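Local coordinates for DNA repair protein RAD2 (Saccharomyces cerevisiae, PDB 4Q0W) that cuts single-stranded DNA as a magnesium-dependent endonuclease of the XPG/RAD2 family, making an incision essential to nucleotide excision repair of damaged DNA, at residues S4-A9 with E215-E220; E171-C176 with T190-V195; D194-L197 with K202-K205. All coordinates share one frame; numbering follows the deposited sequence.

Starting at the N terminus, helix 5-9 of the N-domain is met some two hundred residues later by strand 213-218 of the I-domain, so contact 1 closes the longest loop and joins the two regions. Contacts 2 and 3 both fall within that loop. Contact 2 is the shorter return of helix 172-181 onto the turn after strand 187-189, where a calcium ion is held. Contact 3 begins where contact 2 ends, sharing Asp194 and Val195, and brings helix 194-197 against strand 202-205. That strand pairs with 213-218 in the mixed sheet, which leads back to contact 1. All three contacts lie along the bound DNA strand.

Contact 1. Residues S4-A9 with E215-E220; sequences SFWDIA and EFYDAE. With nucleotides of chain C.
Trp6 and Tyr217 make the main contact here, a T-shaped (edge-to-face) aromatic pair. The edge of the indole's six-membered ring is directed at the phenol face, with the ring centroids 4.7 Å apart and the planes at 62°. Trp6 CZ3 stands over the centre of the Tyr217 ring, and its nearest approach is 3.5 Å to Tyr217 CE1. In Trp6, CG lies beside the backbone N (chi1 -73°), which carries the long indole out to the strand. Ala9, one helical turn on, adds the smaller apolar touch: its CB is 4.2 Å from Tyr217 CE2, a spacing suited to a methyl group, while its carbonyl oxygen lies at the edge of the same ring, in plane.

Polar bonds anchor both rings at their far ends. Tyr217 OH donates to Glu215 OE1 at 2.8 Å, on the anti side, well out of the carboxylate plane. Trp6 NE1 donates to OP1 of DA5 of chain C at 3.0 Å, a bent bond (132°), and the N-H is shared with a weak bond to Asp191 O; one tryptophan serves both protein packing and the DNA backbone. Lys205 makes a cation-pi contact with the indole.

Helix 5-9 thus rests against strand 213-218, which is paired in the sheet with strand 202-205, while Phe5 and Ile8 turn to helix 230-240 and Ile8 also reaches helix 253-263.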
loop_
_atom_site.group_PDB
_atom_site.type_symbol
_atom_site.label_atom_id
_atom_site.label_comp_id
_atom_site.label_asym_id
_atom_site.label_seq_id
_atom_site.Cartn_x
_atom_site.Cartn_y
_atom_site.Cartn_z
ATOM N N SER A 4 -7.955 0.044 11.469
ATOM C CA SER A 4 -8.016 1.320 10.737
ATOM C C SER A 4 -8.985 2.332 11.336
ATOM O O SER A 4 -9.180 3.421 10.777
ATOM C CB SER A 4 -8.384 1.123 9.249
ATOM O OG SER A 4 -7.505 0.233 8.603
ATOM N N PHE A 5 -9.612 1.992 12.449
ATOM C CA PHE A 5 -10.620 2.886 12.987
ATOM C C PHE A 5 -10.069 4.255 13.401
ATOM O O PHE A 5 -10.749 5.273 13.247
ATOM C CB PHE A 5 -11.376 2.265 14.155
ATOM C CG PHE A 5 -12.522 3.105 14.602
ATOM C CD1 PHE A 5 -13.653 3.224 13.803
ATOM C CD2 PHE A 5 -12.449 3.838 15.774
ATOM C CE1 PHE A 5 -14.712 4.036 14.192
ATOM C CE2 PHE A 5 -13.506 4.645 16.174
ATOM C CZ PHE A 5 -14.637 4.739 15.382
ATOM N N TRP A 6 -8.851 4.280 13.935
ATOM C CA TRP A 6 -8.262 5.547 14.353
ATOM C C TRP A 6 -7.981 6.431 13.142
ATOM O O TRP A 6 -7.998 7.652 13.253
ATOM C CB TRP A 6 -7.003 5.326 15.193
ATOM C CG TRP A 6 -7.313 4.809 16.573
ATOM C CD1 TRP A 6 -6.977 3.584 17.092
ATOM C CD2 TRP A 6 -8.040 5.492 17.602
ATOM N NE1 TRP A 6 -7.446 3.471 18.377
ATOM C CE2 TRP A 6 -8.099 4.629 18.719
ATOM C CE3 TRP A 6 -8.646 6.754 17.693
ATOM C CZ2 TRP A 6 -8.732 4.988 19.914
ATOM C CZ3 TRP A 6 -9.274 7.110 18.871
ATOM C CH2 TRP A 6 -9.312 6.230 19.972
ATOM N N ASP A 7 -7.748 5.814 11.984
ATOM C CA ASP A 7 -7.601 6.567 10.738
ATOM C C ASP A 7 -8.898 7.290 10.404
ATOM O O ASP A 7 -8.890 8.401 9.867
ATOM C CB ASP A 7 -7.236 5.648 9.576
ATOM C CG ASP A 7 -5.856 5.041 9.719
ATOM O OD1 ASP A 7 -5.014 5.627 10.434
ATOM O OD2 ASP A 7 -5.616 3.981 9.105
ATOM N N ILE A 8 -10.018 6.653 10.729
ATOM C CA ILE A 8 -11.322 7.244 10.464
ATOM C C ILE A 8 -11.684 8.293 11.524
ATOM O O ILE A 8 -12.220 9.347 11.194
ATOM C CB ILE A 8 -12.418 6.155 10.365
ATOM C CG1 ILE A 8 -12.168 5.274 9.132
ATOM C CG2 ILE A 8 -13.794 6.783 10.289
ATOM C CD1 ILE A 8 -12.923 3.942 9.160
ATOM N N ALA A 9 -11.381 8.017 12.790
ATOM C CA ALA A 9 -11.767 8.937 13.870
ATOM C C ALA A 9 -10.769 10.086 14.081
ATOM O O ALA A 9 -11.128 11.136 14.633
ATOM C CB ALA A 9 -11.997 8.172 15.174
ATOM N N GLU A 215 -4.748 13.247 23.175
ATOM C CA GLU A 215 -5.819 13.337 22.168
ATOM C C GLU A 215 -7.182 12.968 22.749
ATOM O O GLU A 215 -7.396 11.833 23.205
ATOM C CB GLU A 215 -5.515 12.454 20.957
ATOM C CG GLU A 215 -4.227 12.818 20.238
ATOM C CD GLU A 215 -3.971 11.946 19.028
ATOM O OE1 GLU A 215 -4.807 11.060 18.740
ATOM O OE2 GLU A 215 -2.932 12.152 18.364
ATOM N N PHE A 216 -8.102 13.921 22.737
ATOM C CA PHE A 216 -9.441 13.689 23.268
ATOM C C PHE A 216 -10.433 13.353 22.143
ATOM O O PHE A 216 -10.448 14.023 21.111
ATOM C CB PHE A 216 -9.910 14.920 24.027
ATOM C CG PHE A 216 -11.350 14.868 24.447
ATOM C CD1 PHE A 216 -11.747 14.082 25.517
ATOM C CD2 PHE A 216 -12.307 15.626 23.780
ATOM C CE1 PHE A 216 -13.074 14.042 25.919
ATOM C CE2 PHE A 216 -13.636 15.592 24.172
ATOM C CZ PHE A 216 -14.020 14.800 25.246
ATOM N N TYR A 217 -11.247 12.317 22.347
ATOM C CA TYR A 217 -12.255 11.919 21.363
ATOM C C TYR A 217 -13.582 11.761 22.057
ATOM O O TYR A 217 -13.652 11.216 23.165
ATOM C CB TYR A 217 -11.915 10.560 20.741
ATOM C CG TYR A 217 -10.671 10.532 19.891
ATOM C CD1 TYR A 217 -9.410 10.401 20.466
ATOM C CD2 TYR A 217 -10.756 10.614 18.515
ATOM C CE1 TYR A 217 -8.260 10.370 19.678
ATOM C CE2 TYR A 217 -9.614 10.579 17.718
ATOM C CZ TYR A 217 -8.372 10.452 18.304
ATOM O OH TYR A 217 -7.244 10.425 17.502
ATOM N N ASP A 218 -14.653 12.192 21.409
ATOM C CA ASP A 218 -15.956 11.828 21.939
ATOM C C ASP A 218 -16.969 11.401 20.877
ATOM O O ASP A 218 -16.886 11.811 19.714
ATOM C CB ASP A 218 -16.499 12.895 22.897
ATOM C CG ASP A 218 -17.154 14.024 22.195
ATOM O OD1 ASP A 218 -16.452 14.996 21.868
ATOM O OD2 ASP A 218 -18.375 13.943 21.986
ATOM N N ALA A 219 -17.907 10.557 21.298
ATOM C CA ALA A 219 -18.864 9.922 20.406
ATOM C C ALA A 219 -19.733 10.960 19.716
ATOM O O ALA A 219 -20.120 10.783 18.561
ATOM C CB ALA A 219 -19.728 8.916 21.181
ATOM N N GLU A 220 -20.018 12.052 20.424
ATOM C CA GLU A 220 -20.875 13.107 19.886
ATOM C C GLU A 220 -20.224 13.796 18.683
ATOM O O GLU A 220 -20.890 14.080 17.689
ATOM C CB GLU A 220 -21.221 14.116 20.981
ATOM C CG GLU A 220 -22.539 14.843 20.768
ATOM C CD GLU A 220 -22.856 15.808 21.902
ATOM P P DA C 5 -6.083 -0.394 18.140
ATOM O OP1 DA C 5 -7.213 0.505 18.533
ATOM O OP2 DA C 5 -6.279 -1.418 17.075
ATOM O "O5'" DA C 5 -4.789 0.460 17.711
ATOM C "C5'" DA C 5 -4.227 1.398 18.654
ATOM C "C4'" DA C 5 -3.080 2.174 18.040
ATOM O "O4'" DA C 5 -1.926 1.308 17.909
ATOM C "C3'" DA C 5 -3.341 2.758 16.652
ATOM O "O3'" DA C 5 -2.851 4.095 16.652
ATOM C "C2'" DA C 5 -2.554 1.838 15.707
ATOM C "C1'" DA C 5 -1.398 1.379 16.597
ATOM N N9 DA C 5 -0.847 0.046 16.340
ATOM C C8 DA C 5 -1.537 -1.137 16.211
ATOM N N7 DA C 5 -0.758 -2.179 16.016
ATOM C C5 DA C 5 0.532 -1.648 16.031
ATOM C C6 DA C 5 1.807 -2.235 15.874
ATOM N N6 DA C 5 1.992 -3.548 15.672
ATOM N N1 DA C 5 2.887 -1.417 15.940
ATOM C C2 DA C 5 2.699 -0.109 16.151
ATOM N N3 DA C 5 1.550 0.555 16.308
ATOM C C4 DA C 5 0.494 -0.279 16.234
#

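Contact 2. Residues E171-C176 with T190-V195; sequences EAEAQC and TDDSDV. With CA (calcium ion), chain E; nucleotides of chain C.
A calcium ion joins Glu173 to Asp194, which makes this a metal-centred contact in the active-site region of the I-domain, between the start of helix 172-181 and the turn after strand 187-189. Glu173 OE2 binds the ion at 2.2 Å and Asp194 OD2 at 2.5 Å, with two waters among the ligands. The glutamate chain bends at its second torsion (chi2 96°), which brings one carboxylate oxygen to the metal; the two carboxylate planes are 32° apart. Both acids suit the place because hard, anionic oxygen is what such an ion takes.

Asp192 works in the second shell. Water 2 donates to its OD2 at 3.1 Å, while water 1, 2.7 Å from Asp192 OD2, has to divide its protons among several acceptors. Asp192 OD1 uses its anti lone pair to accept from Asp194 N. That bond caps the turn and steadies the backbone of a metal ligand. Just upstream, Thr190 OG1 accepts from Asp192 N in an ST turn. Val195, the residue after Asp194, packs its CG2 4.0 Å from Glu173 O.

The turn also grips DNA: Ser193 N donates an almost straight bond (177°) of 3.0 Å to OP1 of DA5 of chain C. Asp194 OD2 has a further partner in the N-terminal Gly1 N.

Several carboxylates gather here, with Glu171 OE2 and Asp29 close by, and the cation probably offsets their mutual repulsion. As in related nucleases, Glu171 and Glu173, with Asp29 and Asp76, probably bind one magnesium ion, and Asp192 and Asp194, with Asp243, a second; the calcium ion bridges the two sets, bound by Glu173 of one and Asp194 of the other, consistent with the two-metal site of this family.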
loop_
_atom_site.group_PDB
_atom_site.type_symbol
_atom_site.label_atom_id
_atom_site.label_comp_id
_atom_site.label_asym_id
_atom_site.label_seq_id
_atom_site.Cartn_x
_atom_site.Cartn_y
_atom_site.Cartn_z
ATOM N N GLU A 171 -13.828 -7.974 29.236
ATOM C CA GLU A 171 -12.927 -6.978 28.651
ATOM C C GLU A 171 -12.879 -5.668 29.445
ATOM O O GLU A 171 -13.910 -5.118 29.842
ATOM C CB GLU A 171 -13.281 -6.709 27.189
ATOM C CG GLU A 171 -12.711 -7.760 26.245
ATOM C CD GLU A 171 -13.406 -7.777 24.905
ATOM O OE1 GLU A 171 -14.640 -7.971 24.893
ATOM O OE2 GLU A 171 -12.723 -7.596 23.871
ATOM N N ALA A 172 -11.669 -5.175 29.677
ATOM C CA ALA A 172 -11.490 -3.949 30.452
ATOM C C ALA A 172 -12.152 -2.730 29.794
ATOM O O ALA A 172 -12.788 -1.929 30.483
ATOM C CB ALA A 172 -10.018 -3.700 30.701
ATOM N N GLU A 173 -12.012 -2.601 28.474
ATOM C CA GLU A 173 -12.567 -1.449 27.757
ATOM C C GLU A 173 -14.076 -1.382 27.908
ATOM O O GLU A 173 -14.641 -0.297 28.034
ATOM C CB GLU A 173 -12.237 -1.486 26.255
ATOM C CG GLU A 173 -10.839 -1.916 25.915
ATOM C CD GLU A 173 -10.775 -3.387 25.589
ATOM O OE1 GLU A 173 -10.408 -4.185 26.482
ATOM O OE2 GLU A 173 -11.108 -3.746 24.438
ATOM N N ALA A 174 -14.731 -2.541 27.869
ATOM C CA ALA A 174 -16.179 -2.579 28.058
ATOM C C ALA A 174 -16.531 -2.075 29.450
ATOM O O ALA A 174 -17.445 -1.267 29.621
ATOM C CB ALA A 174 -16.728 -3.989 27.836
ATOM N N GLN A 175 -15.803 -2.557 30.447
ATOM C CA GLN A 175 -16.051 -2.123 31.820
ATOM C C GLN A 175 -15.781 -0.626 31.980
ATOM O O GLN A 175 -16.523 0.068 32.683
ATOM C CB GLN A 175 -15.202 -2.923 32.802
ATOM C CG GLN A 175 -15.456 -2.553 34.272
ATOM C CD GLN A 175 -16.800 -3.060 34.758
ATOM O OE1 GLN A 175 -17.081 -4.262 34.686
ATOM N NE2 GLN A 175 -17.643 -2.152 35.238
ATOM N N CYS A 176 -14.742 -0.115 31.315
ATOM C CA CYS A 176 -14.469 1.331 31.368
ATOM C C CYS A 176 -15.665 2.135 30.851
ATOM O O CYS A 176 -16.092 3.105 31.481
ATOM C CB CYS A 176 -13.210 1.701 30.573
ATOM S SG CYS A 176 -11.636 1.112 31.302
ATOM N N THR A 190 -7.472 5.170 27.329
ATOM C CA THR A 190 -7.208 3.937 26.578
ATOM C C THR A 190 -6.757 4.314 25.186
ATOM O O THR A 190 -7.006 5.437 24.736
ATOM C CB THR A 190 -8.466 3.032 26.455
ATOM O OG1 THR A 190 -8.094 1.788 25.844
ATOM C CG2 THR A 190 -9.546 3.698 25.575
ATOM N N ASP A 191 -6.073 3.404 24.502
ATOM C CA ASP A 191 -5.765 3.619 23.102
ATOM C C ASP A 191 -6.542 2.652 22.207
ATOM O O ASP A 191 -6.386 2.662 20.979
ATOM C CB ASP A 191 -4.269 3.459 22.845
ATOM C CG ASP A 191 -3.431 4.462 23.620
ATOM O OD1 ASP A 191 -3.963 5.533 23.992
ATOM O OD2 ASP A 191 -2.237 4.167 23.854
ATOM N N ASP A 192 -7.370 1.816 22.823
ATOM C CA ASP A 192 -8.039 0.746 22.085
ATOM C C ASP A 192 -9.399 1.208 21.558
ATOM O O ASP A 192 -10.315 1.467 22.337
ATOM C CB ASP A 192 -8.202 -0.495 22.968
ATOM C CG ASP A 192 -8.598 -1.738 22.160
ATOM O OD1 ASP A 192 -9.574 -1.668 21.389
ATOM O OD2 ASP A 192 -7.921 -2.780 22.272
ATOM N N SER A 193 -9.527 1.284 20.237
ATOM C CA SER A 193 -10.755 1.783 19.606
ATOM C C SER A 193 -12.028 1.002 19.936
ATOM O O SER A 193 -13.126 1.512 19.722
ATOM C CB SER A 193 -10.591 1.875 18.086
ATOM O OG SER A 193 -10.173 0.633 17.529
ATOM N N ASP A 194 -11.902 -0.217 20.461
ATOM C CA ASP A 194 -13.096 -0.982 20.858
ATOM C C ASP A 194 -13.975 -0.246 21.858
ATOM O O ASP A 194 -15.183 -0.496 21.931
ATOM C CB ASP A 194 -12.697 -2.322 21.473
ATOM C CG ASP A 194 -12.357 -3.340 20.435
ATOM O OD1 ASP A 194 -12.947 -3.277 19.335
ATOM O OD2 ASP A 194 -11.498 -4.197 20.704
ATOM N N VAL A 195 -13.368 0.643 22.645
ATOM C CA VAL A 195 -14.106 1.359 23.692
ATOM C C VAL A 195 -15.321 2.136 23.143
ATOM O O VAL A 195 -16.351 2.240 23.818
ATOM C CB VAL A 195 -13.163 2.304 24.509
ATOM C CG1 VAL A 195 -12.596 3.412 23.614
ATOM C CG2 VAL A 195 -13.886 2.894 25.690
HETATM CA CA CA E . -10.440 -5.060 22.783
ATOM P P DA C 5 -6.083 -0.394 18.140
ATOM O OP1 DA C 5 -7.213 0.505 18.533
ATOM O OP2 DA C 5 -6.279 -1.418 17.075
ATOM O "O5'" DA C 5 -4.789 0.460 17.711
ATOM C "C5'" DA C 5 -4.227 1.398 18.654
ATOM C "C4'" DA C 5 -3.080 2.174 18.040
ATOM O "O4'" DA C 5 -1.926 1.308 17.909
ATOM C "C3'" DA C 5 -3.341 2.758 16.652
ATOM O "O3'" DA C 5 -2.851 4.095 16.652
ATOM C "C2'" DA C 5 -2.554 1.838 15.707
ATOM C "C1'" DA C 5 -1.398 1.379 16.597
ATOM N N9 DA C 5 -0.847 0.046 16.340
ATOM C C8 DA C 5 -1.537 -1.137 16.211
ATOM N N7 DA C 5 -0.758 -2.179 16.016
ATOM C C5 DA C 5 0.532 -1.648 16.031
ATOM C C6 DA C 5 1.807 -2.235 15.874
ATOM N N6 DA C 5 1.992 -3.548 15.672
ATOM N N1 DA C 5 2.887 -1.417 15.940
ATOM C C2 DA C 5 2.699 -0.109 16.151
ATOM N N3 DA C 5 1.550 0.555 16.308
ATOM C C4 DA C 5 0.494 -0.279 16.234
ATOM P P DG C 4 -4.261 -6.571 20.805
ATOM O OP1 DG C 4 -5.646 -7.004 21.133
ATOM O OP2 DG C 4 -3.511 -7.239 19.707
ATOM O "O5'" DG C 4 -4.257 -5.003 20.501
ATOM C "C5'" DG C 4 -4.756 -4.087 21.452
ATOM C "C4'" DG C 4 -4.521 -2.692 20.904
ATOM O "O4'" DG C 4 -3.095 -2.432 20.779
ATOM C "C3'" DG C 4 -5.113 -2.439 19.516
ATOM O "O3'" DG C 4 -5.630 -1.107 19.518
ATOM C "C2'" DG C 4 -3.929 -2.620 18.556
ATOM C "C1'" DG C 4 -2.754 -2.155 19.418
ATOM N N9 DG C 4 -1.500 -2.872 19.197
ATOM C C8 DG C 4 -1.320 -4.209 18.910
ATOM N N7 DG C 4 -0.062 -4.551 18.797
ATOM C C5 DG C 4 0.638 -3.378 19.024
ATOM C C6 DG C 4 2.031 -3.141 19.031
ATOM O O6 DG C 4 2.944 -3.954 18.832
ATOM N N1 DG C 4 2.315 -1.799 19.298
ATOM C C2 DG C 4 1.361 -0.818 19.540
ATOM N N2 DG C 4 1.807 0.433 19.789
ATOM N N3 DG C 4 0.046 -1.039 19.540
ATOM C C4 DG C 4 -0.236 -2.338 19.279
HETATM O O HOH W 1 -8.375 -5.313 21.456
HETATM O O HOH W 2 -8.311 -5.527 23.720
#

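Contact 3. Residues D194-L197 with K202-K205; sequences DVFL and KIYK. With CA (calcium ion), chain E; nucleotides of chain C.
Ile203 receives Val195 and Phe196 within a beta-alpha-beta unit, in which strand 187-189 passes through the short helix 194-197 to strand 202-205. Asp194 comes first and faces the other way, toward the calcium ion, so the polar and apolar sides of the turn are divided between metal and sheet. Val195 follows and meets Ile203 tip to tip: both of its methyls, CG1 and CG2, lie 3.6 Å from Ile203 CD1. A beta-branched residue fits here because its two methyls straddle that single terminal carbon.

Phe196 comes next, its CG anti to the carbonyl carbon (chi1 -69°), which brings CE1 and CZ of the ring obliquely to Ile203 CG1. Elsewhere the ring touches Tyr217 and Met233, filling the layer between sheet and helix 230-240. Leu197 follows and packs on that same helix 230-240.

Ile203 suits its position as a strand residue with an apolar branch pointing at the helix. Two residues on, Lys205 runs fully extended to the DNA, where its NZ lies 2.5 Å from OP1 of DT6 of chain C, short enough to leave the detail of that hydrogen bond doubtful.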
loop_
_atom_site.group_PDB
_atom_site.type_symbol
_atom_site.label_atom_id
_atom_site.label_comp_id
_atom_site.label_asym_id
_atom_site.label_seq_id
_atom_site.Cartn_x
_atom_site.Cartn_y
_atom_site.Cartn_z
ATOM N N ASP A 194 -11.902 -0.217 20.461
ATOM C CA ASP A 194 -13.096 -0.982 20.858
ATOM C C ASP A 194 -13.975 -0.246 21.858
ATOM O O ASP A 194 -15.183 -0.496 21.931
ATOM C CB ASP A 194 -12.697 -2.322 21.473
ATOM C CG ASP A 194 -12.357 -3.340 20.435
ATOM O OD1 ASP A 194 -12.947 -3.277 19.335
ATOM O OD2 ASP A 194 -11.498 -4.197 20.704
ATOM N N VAL A 195 -13.368 0.643 22.645
ATOM C CA VAL A 195 -14.106 1.359 23.692
ATOM C C VAL A 195 -15.321 2.136 23.143
ATOM O O VAL A 195 -16.351 2.240 23.818
ATOM C CB VAL A 195 -13.163 2.304 24.509
ATOM C CG1 VAL A 195 -12.596 3.412 23.614
ATOM C CG2 VAL A 195 -13.886 2.894 25.690
ATOM N N PHE A 196 -15.215 2.667 21.923
ATOM C CA PHE A 196 -16.349 3.380 21.319
ATOM C C PHE A 196 -17.505 2.406 21.057
ATOM O O PHE A 196 -18.663 2.722 21.329
ATOM C CB PHE A 196 -15.954 4.046 19.993
ATOM C CG PHE A 196 -15.005 5.221 20.152
ATOM C CD1 PHE A 196 -15.425 6.395 20.761
ATOM C CD2 PHE A 196 -13.706 5.146 19.679
ATOM C CE1 PHE A 196 -14.554 7.467 20.910
ATOM C CE2 PHE A 196 -12.829 6.219 19.809
ATOM C CZ PHE A 196 -13.249 7.371 20.431
ATOM N N LEU A 197 -17.176 1.227 20.524
ATOM C CA LEU A 197 -18.184 0.217 20.184
ATOM C C LEU A 197 -18.888 -0.313 21.427
ATOM O O LEU A 197 -20.074 -0.647 21.376
ATOM C CB LEU A 197 -17.573 -0.922 19.348
ATOM C CG LEU A 197 -17.401 -0.584 17.859
ATOM C CD1 LEU A 197 -16.390 0.546 17.639
ATOM C CD2 LEU A 197 -17.010 -1.808 17.033
ATOM N N LYS A 202 -15.963 9.340 26.073
ATOM C CA LYS A 202 -15.001 10.433 26.321
ATOM C C LYS A 202 -13.601 9.865 26.513
ATOM O O LYS A 202 -13.174 9.571 27.645
ATOM C CB LYS A 202 -15.408 11.276 27.546
ATOM C CG LYS A 202 -16.699 12.084 27.352
ATOM C CD LYS A 202 -17.122 12.787 28.629
ATOM N N ILE A 203 -12.891 9.725 25.402
ATOM C CA ILE A 203 -11.717 8.868 25.331
ATOM C C ILE A 203 -10.457 9.715 25.272
ATOM O O ILE A 203 -10.390 10.658 24.481
ATOM C CB ILE A 203 -11.773 7.991 24.054
ATOM C CG1 ILE A 203 -13.074 7.175 24.008
ATOM C CG2 ILE A 203 -10.537 7.103 23.950
ATOM C CD1 ILE A 203 -13.446 6.486 25.294
ATOM N N TYR A 204 -9.461 9.382 26.094
ATOM C CA TYR A 204 -8.176 10.071 26.028
ATOM C C TYR A 204 -7.082 9.137 25.526
ATOM O O TYR A 204 -6.660 8.209 26.228
ATOM C CB TYR A 204 -7.815 10.687 27.384
ATOM C CG TYR A 204 -8.811 11.733 27.857
ATOM C CD1 TYR A 204 -10.029 11.357 28.408
ATOM C CD2 TYR A 204 -8.532 13.096 27.753
ATOM C CE1 TYR A 204 -10.945 12.302 28.842
ATOM C CE2 TYR A 204 -9.444 14.052 28.183
ATOM C CZ TYR A 204 -10.642 13.648 28.727
ATOM O OH TYR A 204 -11.551 14.577 29.162
ATOM N N LYS A 205 -6.623 9.408 24.309
ATOM C CA LYS A 205 -5.688 8.546 23.595
ATOM C C LYS A 205 -4.275 9.153 23.616
ATOM O O LYS A 205 -4.124 10.386 23.621
ATOM C CB LYS A 205 -6.166 8.365 22.133
ATOM C CG LYS A 205 -5.183 7.607 21.253
ATOM C CD LYS A 205 -5.652 7.385 19.820
ATOM C CE LYS A 205 -4.485 6.863 18.986
ATOM N NZ LYS A 205 -4.874 6.482 17.591
HETATM CA CA CA E . -10.440 -5.060 22.783
ATOM P P DT C 6 -2.889 4.987 15.309
ATOM O OP1 DT C 6 -3.107 6.386 15.760
ATOM O OP2 DT C 6 -3.826 4.342 14.352
ATOM O "O5'" DT C 6 -1.414 4.841 14.686
ATOM C "C5'" DT C 6 -0.247 5.212 15.422
ATOM C "C4'" DT C 6 1.016 4.872 14.642
ATOM O "O4'" DT C 6 1.210 3.434 14.543
ATOM C "C3'" DT C 6 1.089 5.411 13.211
ATOM O "O3'" DT C 6 2.258 6.236 13.169
ATOM C "C2'" DT C 6 1.163 4.163 12.315
ATOM C "C1'" DT C 6 1.745 3.120 13.268
ATOM N N1 DT C 6 1.418 1.671 13.027
ATOM C C2 DT C 6 2.464 0.773 12.948
ATOM O O2 DT C 6 3.636 1.098 13.032
ATOM N N3 DT C 6 2.100 -0.532 12.757
ATOM C C4 DT C 6 0.810 -1.026 12.640
ATOM O O4 DT C 6 0.597 -2.229 12.465
ATOM C C5 DT C 6 -0.248 -0.034 12.741
ATOM C C7 DT C 6 -1.691 -0.457 12.629
ATOM C C6 DT C 6 0.099 1.253 12.933
HETATM O O HOH W 1 -8.375 -5.313 21.456
HETATM O O HOH W 2 -8.311 -5.527 23.720
#